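Local coordinates for protein phosphoribosylaminoimidazole carboxylase, ATPase subunit (Thermus thermophilus, PDB 3AW8) that probably catalyses the ATP-dependent carboxylation of 5-aminoimidazole ribonucleotide to N5-carboxyaminoimidazole ribonucleotide, a step of purine biosynthesis, at residues Y196-E200 with S211-P216; L222-A226 with Q249-L254; V242-E246 with E258-H264. All coordinates share one frame; numbering follows the deposited sequence.

Contact 1 (Y196-E200 with S211-P216); sequences YPLVE and SLAPAP
E200 sets its CG anti to the backbone N (chi1 166°) and runs on extended, which carries its carboxylate along L212 and across the ring of P216; V199, with CG1 likewise opposite its N, spreads its two methyls over S211 and A213. These residues belong to the beta hairpin of strands 193-204 and 207-213 in the ATP-grasp domain. E200 and L212 form an antiparallel hydrogen-bonded pair: E200 N reaches L212 O at 2.9 Å, and L212 N returns a bond to E200 O. Their side chains lie side by side on one face of the sheet, while V199 and A213 meet on the other, where W269 covers both. Past A213 a cis peptide bond leads into P214 and the strand ends. The bridge ladder stops at E200 and L212, but A215 N still finds L198 O at 2.8 Å, from above the carbonyl plane, 50° out of it. P197 CB rests on P214 CB, and the CB atoms of L198 and A215 pack together. R179 and R202 form salt bridges with OE2 and OE1 of E200, fixing the carboxylate at both oxygens, and OE2 lies 3.4 Å from P216 CD.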
ATOM      1  N   TYR A 196      18.949  -0.020   3.466  1.00 46.73           N
ATOM      2  CA  TYR A 196      18.208   1.208   3.180  1.00 47.08           C
ATOM      3  C   TYR A 196      19.113   2.383   3.472  1.00 46.97           C
ATOM      4  O   TYR A 196      20.092   2.253   4.197  1.00 47.86           O
ATOM      5  CB  TYR A 196      16.963   1.327   4.079  1.00 45.08           C
ATOM      6  CG  TYR A 196      15.814   0.449   3.672  1.00 45.06           C
ATOM      7  CD1 TYR A 196      14.874   0.882   2.732  1.00 44.97           C
ATOM      8  CD2 TYR A 196      15.699  -0.851   4.170  1.00 43.80           C
ATOM      9  CE1 TYR A 196      13.847   0.030   2.291  1.00 42.56           C
ATOM     10  CE2 TYR A 196      14.688  -1.705   3.738  1.00 41.81           C
ATOM     11  CZ  TYR A 196      13.772  -1.263   2.797  1.00 42.03           C
ATOM     12  OH  TYR A 196      12.835  -2.141   2.319  1.00 38.69           O
ATOM     13  N   PRO A 197      18.802   3.554   2.908  1.00 47.75           N
ATOM     14  CA  PRO A 197      19.657   4.705   3.194  1.00 48.60           C
ATOM     15  C   PRO A 197      19.633   4.928   4.705  1.00 49.26           C
ATOM     16  O   PRO A 197      18.680   4.531   5.371  1.00 50.94           O
ATOM     17  CB  PRO A 197      18.961   5.839   2.446  1.00 47.60           C
ATOM     18  CG  PRO A 197      18.336   5.135   1.283  1.00 48.49           C
ATOM     19  CD  PRO A 197      17.775   3.889   1.908  1.00 47.80           C
ATOM     20  N   LEU A 198      20.677   5.536   5.252  1.00 50.00           N
ATOM     21  CA  LEU A 198      20.692   5.816   6.677  1.00 50.87           C
ATOM     22  C   LEU A 198      19.515   6.746   6.882  1.00 50.26           C
ATOM     23  O   LEU A 198      19.043   7.359   5.930  1.00 50.63           O
ATOM     24  CB  LEU A 198      21.991   6.520   7.093  1.00 54.14           C
ATOM     25  CG  LEU A 198      23.222   5.653   7.389  1.00 57.20           C
ATOM     26  CD1 LEU A 198      24.420   6.548   7.628  1.00 58.24           C
ATOM     27  CD2 LEU A 198      22.968   4.777   8.614  1.00 56.80           C
ATOM     28  N   VAL A 199      19.036   6.854   8.113  1.00 49.29           N
ATOM     29  CA  VAL A 199      17.904   7.716   8.402  1.00 48.36           C
ATOM     30  C   VAL A 199      18.221   8.518   9.654  1.00 49.44           C
ATOM     31  O   VAL A 199      18.804   7.986  10.602  1.00 48.95           O
ATOM     32  CB  VAL A 199      16.613   6.871   8.639  1.00 48.46           C
ATOM     33  CG1 VAL A 199      15.438   7.776   8.998  1.00 47.23           C
ATOM     34  CG2 VAL A 199      16.290   6.059   7.396  1.00 46.88           C
ATOM     35  N   GLU A 200      17.859   9.798   9.654  1.00 48.22           N
ATOM     36  CA  GLU A 200      18.096  10.633  10.820  1.00 48.77           C
ATOM     37  C   GLU A 200      16.834  10.640  11.670  1.00 49.10           C
ATOM     38  O   GLU A 200      15.757  11.018  11.197  1.00 49.59           O
ATOM     39  CB  GLU A 200      18.448  12.059  10.410  1.00 50.42           C
ATOM     40  CG  GLU A 200      18.371  13.038  11.565  1.00 52.25           C
ATOM     41  CD  GLU A 200      18.868  14.412  11.209  1.00 55.52           C
ATOM     42  OE1 GLU A 200      18.539  15.360  11.960  1.00 56.21           O
ATOM     43  OE2 GLU A 200      19.592  14.540  10.191  1.00 54.83           O
ATOM     44  N   SER A 211      11.597  11.445  11.463  1.00 43.49           N
ATOM     45  CA  SER A 211      12.635  10.702  10.756  1.00 45.41           C
ATOM     46  C   SER A 211      12.892  11.323   9.382  1.00 46.34           C
ATOM     47  O   SER A 211      11.960  11.531   8.597  1.00 47.11           O
ATOM     48  CB  SER A 211      12.239   9.226  10.592  1.00 45.37           C
ATOM     49  OG  SER A 211      12.474   8.482  11.778  1.00 47.50           O
ATOM     50  N   LEU A 212      14.155  11.628   9.097  1.00 45.09           N
ATOM     51  CA  LEU A 212      14.513  12.222   7.820  1.00 46.04           C
ATOM     52  C   LEU A 212      15.313  11.225   6.995  1.00 48.10           C
ATOM     53  O   LEU A 212      16.372  10.758   7.420  1.00 49.26           O
ATOM     54  CB  LEU A 212      15.313  13.509   8.047  1.00 44.43           C
ATOM     55  CG  LEU A 212      14.487  14.579   8.772  1.00 45.21           C
ATOM     56  CD1 LEU A 212      15.369  15.728   9.255  1.00 44.46           C
ATOM     57  CD2 LEU A 212      13.407  15.074   7.834  1.00 43.56           C
ATOM     58  N   ALA A 213      14.795  10.896   5.816  1.00 49.52           N
ATOM     59  CA  ALA A 213      15.451   9.943   4.933  1.00 52.05           C
ATOM     60  C   ALA A 213      15.534  10.452   3.497  1.00 53.20           C
ATOM     61  O   ALA A 213      14.566  10.994   2.965  1.00 54.28           O
ATOM     62  CB  ALA A 213      14.707   8.606   4.966  1.00 51.56           C
ATOM     63  N   PRO A 214      16.706  10.301   2.859  1.00 53.41           N
ATOM     64  CA  PRO A 214      17.902   9.691   3.449  1.00 54.76           C
ATOM     65  C   PRO A 214      18.454  10.629   4.516  1.00 57.00           C
ATOM     66  O   PRO A 214      18.070  11.796   4.566  1.00 59.81           O
ATOM     67  CB  PRO A 214      18.846   9.569   2.258  1.00 53.38           C
ATOM     68  CG  PRO A 214      17.912   9.419   1.102  1.00 52.65           C
ATOM     69  CD  PRO A 214      16.870  10.454   1.406  1.00 52.79           C
ATOM     70  N   ALA A 215      19.339  10.139   5.377  1.00 58.43           N
ATOM     71  CA  ALA A 215      19.904  11.004   6.406  1.00 59.85           C
ATOM     72  C   ALA A 215      20.523  12.223   5.717  1.00 61.40           C
ATOM     73  O   ALA A 215      21.447  12.097   4.909  1.00 60.12           O
ATOM     74  CB  ALA A 215      20.957  10.253   7.206  1.00 60.03           C
ATOM     75  N   PRO A 216      20.007  13.422   6.017  1.00 62.98           N
ATOM     76  CA  PRO A 216      20.514  14.661   5.419  1.00 64.54           C
ATOM     77  C   PRO A 216      22.030  14.796   5.507  1.00 66.32           C
ATOM     78  O   PRO A 216      22.588  14.883   6.601  1.00 67.31           O
ATOM     79  CB  PRO A 216      19.799  15.744   6.219  1.00 63.11           C
ATOM     80  CG  PRO A 216      18.495  15.103   6.538  1.00 64.62           C
ATOM     81  CD  PRO A 216      18.909  13.708   6.954  1.00 63.88           C
TER

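Contact 2 (L222-A226 with Q249-L254); sequences LQKKA and QVGEEL
The flat amide of Q249 carries L222 on one face: methyl CD1 sits over the group, 3.5 Å from OE1 and within 4.0 Å of NE2. At the edge, NE2 donates nearly in the amide plane to G251 O (3.3 Å), and OE1 accepts from R179 NE, so both ends of the amide are tied and its rotation is settled. The second flat group is the carboxylate of E253. K225 crosses this side chain at about a right angle and approaches the carboxylate obliquely from one side of its plane; NZ makes a weak 3.3 Å bond to OE1 within a salt bridge, and CE lies about equally far from both oxygens. The lysine chain is extended to CE and bent only at its last torsion (chi4 -70°), which swings NZ to E253 and to the hydroxyl of Y229; on the way, CE passes E252 O at 3.6 Å. All this places helix 220-237 of the ATP-grasp domain against the hairpin of strands 241-250 and 253-260. The hairpin reverses in a tight turn over G251 and E252, closed by V250 N to E253 O and E253 N to V250 O. From the hairpin, L254 points its side chain at the helix, and it and K225 run alongside each other in opposite directions. Its methyls meet L222 CD2, and CD1 also reaches A226 CB at 3.8 Å. V181 of the neighbouring strand 179-187 touches both L254 and Q249.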
ATOM      1  N   LEU A 222      29.935   6.932   5.199  1.00 77.86           N
ATOM      2  CA  LEU A 222      29.124   6.716   6.390  1.00 76.45           C
ATOM      3  C   LEU A 222      28.166   5.566   6.097  1.00 76.25           C
ATOM      4  O   LEU A 222      27.968   4.689   6.935  1.00 76.72           O
ATOM      5  CB  LEU A 222      28.332   7.978   6.747  1.00 75.14           C
ATOM      6  CG  LEU A 222      28.179   8.260   8.247  1.00 75.65           C
ATOM      7  CD1 LEU A 222      27.260   9.454   8.474  1.00 74.04           C
ATOM      8  CD2 LEU A 222      27.625   7.032   8.941  1.00 76.23           C
ATOM      9  N   GLN A 223      27.583   5.571   4.899  1.00 75.05           N
ATOM     10  CA  GLN A 223      26.655   4.519   4.490  1.00 73.95           C
ATOM     11  C   GLN A 223      27.315   3.150   4.570  1.00 74.59           C
ATOM     12  O   GLN A 223      26.825   2.251   5.259  1.00 74.82           O
ATOM     13  CB  GLN A 223      26.160   4.754   3.059  1.00 72.25           C
ATOM     14  CG  GLN A 223      24.732   5.273   2.972  1.00 70.12           C
ATOM     15  CD  GLN A 223      23.711   4.285   3.509  1.00 68.22           C
ATOM     16  OE1 GLN A 223      22.698   4.678   4.071  1.00 67.64           O
ATOM     17  NE2 GLN A 223      23.972   2.998   3.327  1.00 66.87           N
ATOM     18  N   LYS A 224      28.427   2.994   3.857  1.00 74.66           N
ATOM     19  CA  LYS A 224      29.152   1.732   3.846  1.00 73.94           C
ATOM     20  C   LYS A 224      29.527   1.308   5.260  1.00 72.77           C
ATOM     21  O   LYS A 224      29.512   0.120   5.589  1.00 71.68           O
ATOM     22  CB  LYS A 224      30.410   1.867   2.987  1.00 76.36           C
ATOM     23  CG  LYS A 224      30.233   1.434   1.535  1.00 78.69           C
ATOM     24  CD  LYS A 224      29.089   2.166   0.844  1.00 80.43           C
ATOM     25  CE  LYS A 224      28.912   1.673  -0.590  1.00 80.95           C
ATOM     26  NZ  LYS A 224      28.696   0.196  -0.661  1.00 81.03           N
ATOM     27  N   LYS A 225      29.857   2.293   6.088  1.00 71.70           N
ATOM     28  CA  LYS A 225      30.244   2.057   7.474  1.00 71.57           C
ATOM     29  C   LYS A 225      29.096   1.339   8.192  1.00 70.91           C
ATOM     30  O   LYS A 225      29.273   0.248   8.747  1.00 70.39           O
ATOM     31  CB  LYS A 225      30.559   3.406   8.148  1.00 72.00           C
ATOM     32  CG  LYS A 225      31.421   3.343   9.418  1.00 72.78           C
ATOM     33  CD  LYS A 225      31.879   4.757   9.824  1.00 73.35           C
ATOM     34  CE  LYS A 225      32.785   4.775  11.058  1.00 73.73           C
ATOM     35  NZ  LYS A 225      32.092   4.432  12.338  1.00 74.60           N
ATOM     36  N   ALA A 226      27.918   1.958   8.158  1.00 68.88           N
ATOM     37  CA  ALA A 226      26.723   1.407   8.785  1.00 66.58           C
ATOM     38  C   ALA A 226      26.367   0.045   8.198  1.00 64.52           C
ATOM     39  O   ALA A 226      26.077  -0.905   8.925  1.00 62.84           O
ATOM     40  CB  ALA A 226      25.558   2.370   8.606  1.00 67.23           C
ATOM     41  N   GLN A 249      25.675   9.455  16.036  1.00 64.27           N
ATOM     42  CA  GLN A 249      26.673   9.973  15.105  1.00 67.65           C
ATOM     43  C   GLN A 249      27.462  11.096  15.763  1.00 68.79           C
ATOM     44  O   GLN A 249      26.918  12.160  16.066  1.00 69.48           O
ATOM     45  CB  GLN A 249      26.036  10.500  13.815  1.00 68.43           C
ATOM     46  CG  GLN A 249      27.069  10.723  12.707  1.00 71.59           C
ATOM     47  CD  GLN A 249      26.534  11.497  11.508  1.00 74.40           C
ATOM     48  OE1 GLN A 249      25.463  11.197  10.981  1.00 75.53           O
ATOM     49  NE2 GLN A 249      27.297  12.490  11.062  1.00 75.62           N
ATOM     50  N   VAL A 250      28.742  10.838  16.006  1.00 70.20           N
ATOM     51  CA  VAL A 250      29.628  11.831  16.603  1.00 71.63           C
ATOM     52  C   VAL A 250      30.712  12.058  15.553  1.00 71.47           C
ATOM     53  O   VAL A 250      31.553  11.184  15.310  1.00 69.81           O
ATOM     54  CB  VAL A 250      30.271  11.319  17.918  1.00 72.55           C
ATOM     55  CG1 VAL A 250      30.925  12.476  18.661  1.00 73.07           C
ATOM     56  CG2 VAL A 250      29.223  10.663  18.794  1.00 72.58           C
ATOM     57  N   GLY A 251      30.665  13.222  14.914  1.00 71.82           N
ATOM     58  CA  GLY A 251      31.623  13.532  13.873  1.00 73.41           C
ATOM     59  C   GLY A 251      31.373  12.651  12.664  1.00 74.95           C
ATOM     60  O   GLY A 251      30.424  12.867  11.909  1.00 74.83           O
ATOM     61  N   GLU A 252      32.235  11.660  12.481  1.00 76.35           N
ATOM     62  CA  GLU A 252      32.117  10.720  11.376  1.00 78.60           C
ATOM     63  C   GLU A 252      32.177   9.320  11.952  1.00 79.37           C
ATOM     64  O   GLU A 252      32.509   8.351  11.262  1.00 79.34           O
ATOM     65  CB  GLU A 252      33.245  10.922  10.365  1.00 80.92           C
ATOM     66  CG  GLU A 252      33.030  12.113   9.448  1.00 84.89           C
ATOM     67  CD  GLU A 252      31.714  12.030   8.684  1.00 87.43           C
ATOM     68  OE1 GLU A 252      31.524  11.061   7.911  1.00 87.79           O
ATOM     69  OE2 GLU A 252      30.868  12.936   8.859  1.00 89.52           O
ATOM     70  N   GLU A 253      31.851   9.228  13.234  1.00 80.07           N
ATOM     71  CA  GLU A 253      31.846   7.953  13.926  1.00 80.37           C
ATOM     72  C   GLU A 253      30.433   7.506  14.268  1.00 78.50           C
ATOM     73  O   GLU A 253      29.547   8.326  14.525  1.00 77.45           O
ATOM     74  CB  GLU A 253      32.693   8.039  15.197  1.00 82.92           C
ATOM     75  CG  GLU A 253      34.178   7.989  14.914  1.00 87.16           C
ATOM     76  CD  GLU A 253      34.547   6.790  14.054  1.00 90.54           C
ATOM     77  OE1 GLU A 253      34.270   5.644  14.482  1.00 92.14           O
ATOM     78  OE2 GLU A 253      35.107   6.994  12.952  1.00 91.27           O
ATOM     79  N   LEU A 254      30.234   6.192  14.250  1.00 76.39           N
ATOM     80  CA  LEU A 254      28.947   5.595  14.563  1.00 73.29           C
ATOM     81  C   LEU A 254      29.111   4.698  15.785  1.00 71.93           C
ATOM     82  O   LEU A 254      29.946   3.792  15.787  1.00 71.52           O
ATOM     83  CB  LEU A 254      28.445   4.753  13.383  1.00 72.73           C
ATOM     84  CG  LEU A 254      28.097   5.412  12.046  1.00 71.03           C
ATOM     85  CD1 LEU A 254      27.700   4.337  11.048  1.00 70.13           C
ATOM     86  CD2 LEU A 254      26.963   6.408  12.231  1.00 71.13           C
TER

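Contact 3 (V242-E246 with E258-H264); sequences VLALE and EMAPRVH. With AMP (adenosine monophosphate), chain C.
A244 and A260, L245 and M259, and E246 and E258 pair in turn along the antiparallel hairpin of strands 241-250 and 253-260, the latter an outer strand of the large ATP-grasp sheet. The backbone bonds come first: A244 and A260 exchange two (A244 N to A260 O is 3.1 Å), and E246 N bonds to E258 O at 2.8 Å, while the return bond from E258 N is weak. Apolar contacts divide between the two faces. On one, L245 CD1 touches M259 CB at 3.6 Å, and F104 of helix 97-107 covers both residues. On the other, the backbone brings H264 CB to 3.4 Å from A244 CB, and chi1 (-165°) then turns the ring so that CG also lies close to that methyl; S266 holds its ND1. Two carboxylates meet at the AMP end. Those of E246 and E258 run side by side, their planes 33° apart and their OE1 atoms 3.5 Å from each other. E258 OE1 comes within 2.8 Å of O1P of AMP, whose pocket R97, V175 and E180 help to build. Paired acids beside the phosphate recall the metal-binding acids of other ATP-grasp enzymes. Beyond the strand, the guanidinium of R262 lies over A260 CB and is bridged to E68; its NH1 donates to V263 O at 2.8 Å, in the plane of both groups.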
ATOM      1  N   VAL A 242      14.036  -8.278   8.527  1.00 43.39           N
ATOM      2  CA  VAL A 242      14.536  -6.924   8.658  1.00 42.19           C
ATOM      3  C   VAL A 242      15.099  -6.676  10.046  1.00 43.50           C
ATOM      4  O   VAL A 242      14.503  -7.041  11.057  1.00 43.79           O
ATOM      5  CB  VAL A 242      13.437  -5.904   8.332  1.00 40.87           C
ATOM      6  CG1 VAL A 242      13.858  -4.498   8.770  1.00 39.11           C
ATOM      7  CG2 VAL A 242      13.163  -5.940   6.834  1.00 37.43           C
ATOM      8  N   LEU A 243      16.268  -6.052  10.073  1.00 44.76           N
ATOM      9  CA  LEU A 243      16.968  -5.745  11.308  1.00 44.79           C
ATOM     10  C   LEU A 243      17.164  -4.227  11.365  1.00 45.41           C
ATOM     11  O   LEU A 243      17.540  -3.609  10.371  1.00 46.80           O
ATOM     12  CB  LEU A 243      18.305  -6.500  11.292  1.00 44.37           C
ATOM     13  CG  LEU A 243      19.299  -6.512  12.451  1.00 44.43           C
ATOM     14  CD1 LEU A 243      20.311  -5.422  12.244  1.00 46.79           C
ATOM     15  CD2 LEU A 243      18.574  -6.373  13.771  1.00 44.01           C
ATOM     16  N   ALA A 244      16.882  -3.622  12.515  1.00 45.04           N
ATOM     17  CA  ALA A 244      17.030  -2.180  12.670  1.00 44.83           C
ATOM     18  C   ALA A 244      18.135  -1.851  13.665  1.00 46.10           C
ATOM     19  O   ALA A 244      18.068  -2.216  14.844  1.00 43.78           O
ATOM     20  CB  ALA A 244      15.714  -1.560  13.126  1.00 44.34           C
ATOM     21  N   LEU A 245      19.152  -1.153  13.173  1.00 46.89           N
ATOM     22  CA  LEU A 245      20.293  -0.756  13.984  1.00 46.95           C
ATOM     23  C   LEU A 245      20.306   0.755  14.192  1.00 46.73           C
ATOM     24  O   LEU A 245      20.294   1.525  13.234  1.00 46.10           O
ATOM     25  CB  LEU A 245      21.585  -1.194  13.293  1.00 46.43           C
ATOM     26  CG  LEU A 245      22.330  -2.423  13.823  1.00 47.70           C
ATOM     27  CD1 LEU A 245      21.354  -3.431  14.404  1.00 45.26           C
ATOM     28  CD2 LEU A 245      23.170  -3.028  12.695  1.00 44.92           C
ATOM     29  N   GLU A 246      20.321   1.169  15.452  1.00 47.34           N
ATOM     30  CA  GLU A 246      20.355   2.581  15.796  1.00 49.53           C
ATOM     31  C   GLU A 246      21.740   2.977  16.291  1.00 51.23           C
ATOM     32  O   GLU A 246      22.304   2.321  17.162  1.00 52.48           O
ATOM     33  CB  GLU A 246      19.321   2.885  16.876  1.00 49.37           C
ATOM     34  CG  GLU A 246      17.918   3.036  16.336  1.00 53.15           C
ATOM     35  CD  GLU A 246      16.938   3.504  17.392  1.00 55.53           C
ATOM     36  OE1 GLU A 246      16.477   2.659  18.187  1.00 55.09           O
ATOM     37  OE2 GLU A 246      16.637   4.722  17.433  1.00 57.57           O
ATOM     38  N   GLU A 258      21.123   0.862  19.894  1.00 56.00           N
ATOM     39  CA  GLU A 258      20.097  -0.177  20.047  1.00 55.57           C
ATOM     40  C   GLU A 258      19.852  -0.982  18.781  1.00 53.94           C
ATOM     41  O   GLU A 258      20.088  -0.508  17.670  1.00 52.36           O
ATOM     42  CB  GLU A 258      18.751   0.435  20.438  1.00 58.14           C
ATOM     43  CG  GLU A 258      18.560   0.740  21.899  1.00 64.91           C
ATOM     44  CD  GLU A 258      17.149   1.221  22.201  1.00 68.68           C
ATOM     45  OE1 GLU A 258      16.752   2.286  21.676  1.00 69.36           O
ATOM     46  OE2 GLU A 258      16.438   0.529  22.963  1.00 71.27           O
ATOM     47  N   MET A 259      19.359  -2.202  18.963  1.00 52.49           N
ATOM     48  CA  MET A 259      19.019  -3.059  17.840  1.00 51.42           C
ATOM     49  C   MET A 259      17.614  -3.602  18.094  1.00 48.87           C
ATOM     50  O   MET A 259      17.233  -3.861  19.234  1.00 48.81           O
ATOM     51  CB  MET A 259      20.030  -4.204  17.683  1.00 53.93           C
ATOM     52  CG  MET A 259      19.891  -5.355  18.662  1.00 59.13           C
ATOM     53  SD  MET A 259      19.535  -6.920  17.802  1.00 65.71           S
ATOM     54  CE  MET A 259      21.170  -7.470  17.375  1.00 64.96           C
ATOM     55  N   ALA A 260      16.831  -3.729  17.030  1.00 46.32           N
ATOM     56  CA  ALA A 260      15.469  -4.249  17.131  1.00 43.11           C
ATOM     57  C   ALA A 260      15.342  -5.326  16.058  1.00 40.85           C
ATOM     58  O   ALA A 260      15.533  -5.055  14.874  1.00 39.09           O
ATOM     59  CB  ALA A 260      14.453  -3.131  16.894  1.00 40.98           C
ATOM     60  N   PRO A 261      15.026  -6.565  16.458  1.00 39.31           N
ATOM     61  CA  PRO A 261      14.893  -7.653  15.485  1.00 38.68           C
ATOM     62  C   PRO A 261      13.564  -7.592  14.745  1.00 37.57           C
ATOM     63  O   PRO A 261      12.768  -8.532  14.824  1.00 39.02           O
ATOM     64  CB  PRO A 261      15.014  -8.895  16.358  1.00 37.46           C
ATOM     65  CG  PRO A 261      14.294  -8.471  17.599  1.00 37.80           C
ATOM     66  CD  PRO A 261      14.796  -7.056  17.830  1.00 38.64           C
ATOM     67  N   ARG A 262      13.338  -6.504  14.006  1.00 33.24           N
ATOM     68  CA  ARG A 262      12.075  -6.337  13.306  1.00 32.60           C
ATOM     69  C   ARG A 262      11.977  -5.013  12.552  1.00 34.21           C
ATOM     70  O   ARG A 262      12.857  -4.148  12.646  1.00 34.37           O
ATOM     71  CB  ARG A 262      10.944  -6.358  14.323  1.00 32.46           C
ATOM     72  CG  ARG A 262      11.169  -5.321  15.429  1.00 32.57           C
ATOM     73  CD  ARG A 262       9.969  -5.168  16.333  1.00 34.84           C
ATOM     74  NE  ARG A 262      10.219  -4.223  17.421  1.00 39.23           N
ATOM     75  CZ  ARG A 262      10.386  -2.906  17.271  1.00 41.53           C
ATOM     76  NH1 ARG A 262      10.339  -2.338  16.069  1.00 40.57           N
ATOM     77  NH2 ARG A 262      10.586  -2.147  18.337  1.00 40.21           N
ATOM     78  N   VAL A 263      10.886  -4.864  11.809  1.00 32.30           N
ATOM     79  CA  VAL A 263      10.637  -3.635  11.100  1.00 31.03           C
ATOM     80  C   VAL A 263      10.640  -2.603  12.212  1.00 33.61           C
ATOM     81  O   VAL A 263      10.282  -2.907  13.353  1.00 30.95           O
ATOM     82  CB  VAL A 263       9.289  -3.665  10.391  1.00 31.67           C
ATOM     83  CG1 VAL A 263       9.402  -4.522   9.140  1.00 29.93           C
ATOM     84  CG2 VAL A 263       8.207  -4.203  11.339  1.00 29.43           C
ATOM     85  N   HIS A 264      11.047  -1.385  11.881  1.00 36.27           N
ATOM     86  CA  HIS A 264      11.185  -0.342  12.882  1.00 36.65           C
ATOM     87  C   HIS A 264      10.453   0.937  12.511  1.00 36.49           C
ATOM     88  O   HIS A 264      10.238   1.219  11.333  1.00 35.24           O
ATOM     89  CB  HIS A 264      12.680  -0.074  13.070  1.00 37.82           C
ATOM     90  CG  HIS A 264      13.017   0.700  14.299  1.00 39.60           C
ATOM     91  ND1 HIS A 264      13.275   2.053  14.279  1.00 39.03           N
ATOM     92  CD2 HIS A 264      13.160   0.307  15.588  1.00 40.50           C
ATOM     93  CE1 HIS A 264      13.565   2.459  15.502  1.00 41.04           C
ATOM     94  NE2 HIS A 264      13.503   1.420  16.314  1.00 40.95           N
TER
HETATM   95  P   AMP C 370      16.235   4.186  24.861  1.00132.20           P
HETATM   96  O1P AMP C 370      15.483   3.751  23.654  1.00131.72           O
HETATM   97  O2P AMP C 370      17.814   3.918  24.638  1.00131.72           O
HETATM   98  O3P AMP C 370      15.721   3.354  26.141  1.00131.30           O
HETATM   99  O5' AMP C 370      15.979   5.769  25.131  1.00130.07           O
HETATM  100  C5' AMP C 370      16.479   6.514  24.005  1.00126.64           C
HETATM  101  C4' AMP C 370      16.511   8.016  24.349  1.00123.96           C
HETATM  102  O4' AMP C 370      17.471   8.299  25.420  1.00121.96           O
HETATM  103  C3' AMP C 370      16.923   8.868  23.135  1.00122.57           C
HETATM  104  O3' AMP C 370      16.116  10.050  23.057  1.00122.87           O
HETATM  105  C2' AMP C 370      18.409   9.184  23.358  1.00120.93           C
HETATM  106  O2' AMP C 370      18.733  10.503  22.899  1.00120.03           O
HETATM  107  C1' AMP C 370      18.629   9.020  24.879  1.00119.12           C
HETATM  108  N9  AMP C 370      19.881   8.271  25.150  1.00115.57           N
HETATM  109  C8  AMP C 370      20.011   6.911  25.288  1.00114.82           C
HETATM  110  N7  AMP C 370      21.251   6.591  25.521  1.00113.54           N
HETATM  111  C5  AMP C 370      22.003   7.709  25.551  1.00112.76           C
HETATM  112  C6  AMP C 370      23.381   7.988  25.756  1.00112.06           C
HETATM  113  N6  AMP C 370      24.279   6.961  25.994  1.00111.44           N
HETATM  114  N1  AMP C 370      23.799   9.275  25.715  1.00111.57           N
HETATM  115  C2  AMP C 370      22.946  10.283  25.487  1.00111.66           C
HETATM  116  N3  AMP C 370      21.642  10.063  25.290  1.00112.13           N
HETATM  117  C4  AMP C 370      21.133   8.811  25.311  1.00113.44           C

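From the N terminus, contact 1 comes first: it closes a loop of ten residues between 196-200 and 211-216, in the hairpin of strands 193-204 and 207-213, and is complete before helix 220-237 begins. Contact 2 then opens on that helix and closes 22 residues later at the turn between strands 241-250 and 253-260. Contact 3 opens inside that span, at 242-246, and closes beyond it, at 258-264, so contacts 2 and 3 cross and share one hairpin, one at its turn and the other at its open end. Contacts 1 and 2 touch directly, through L198 against L222 and A226. Contacts 1 and 3 do not touch, yet strand 179-187 runs between their two hairpins in the same sheet.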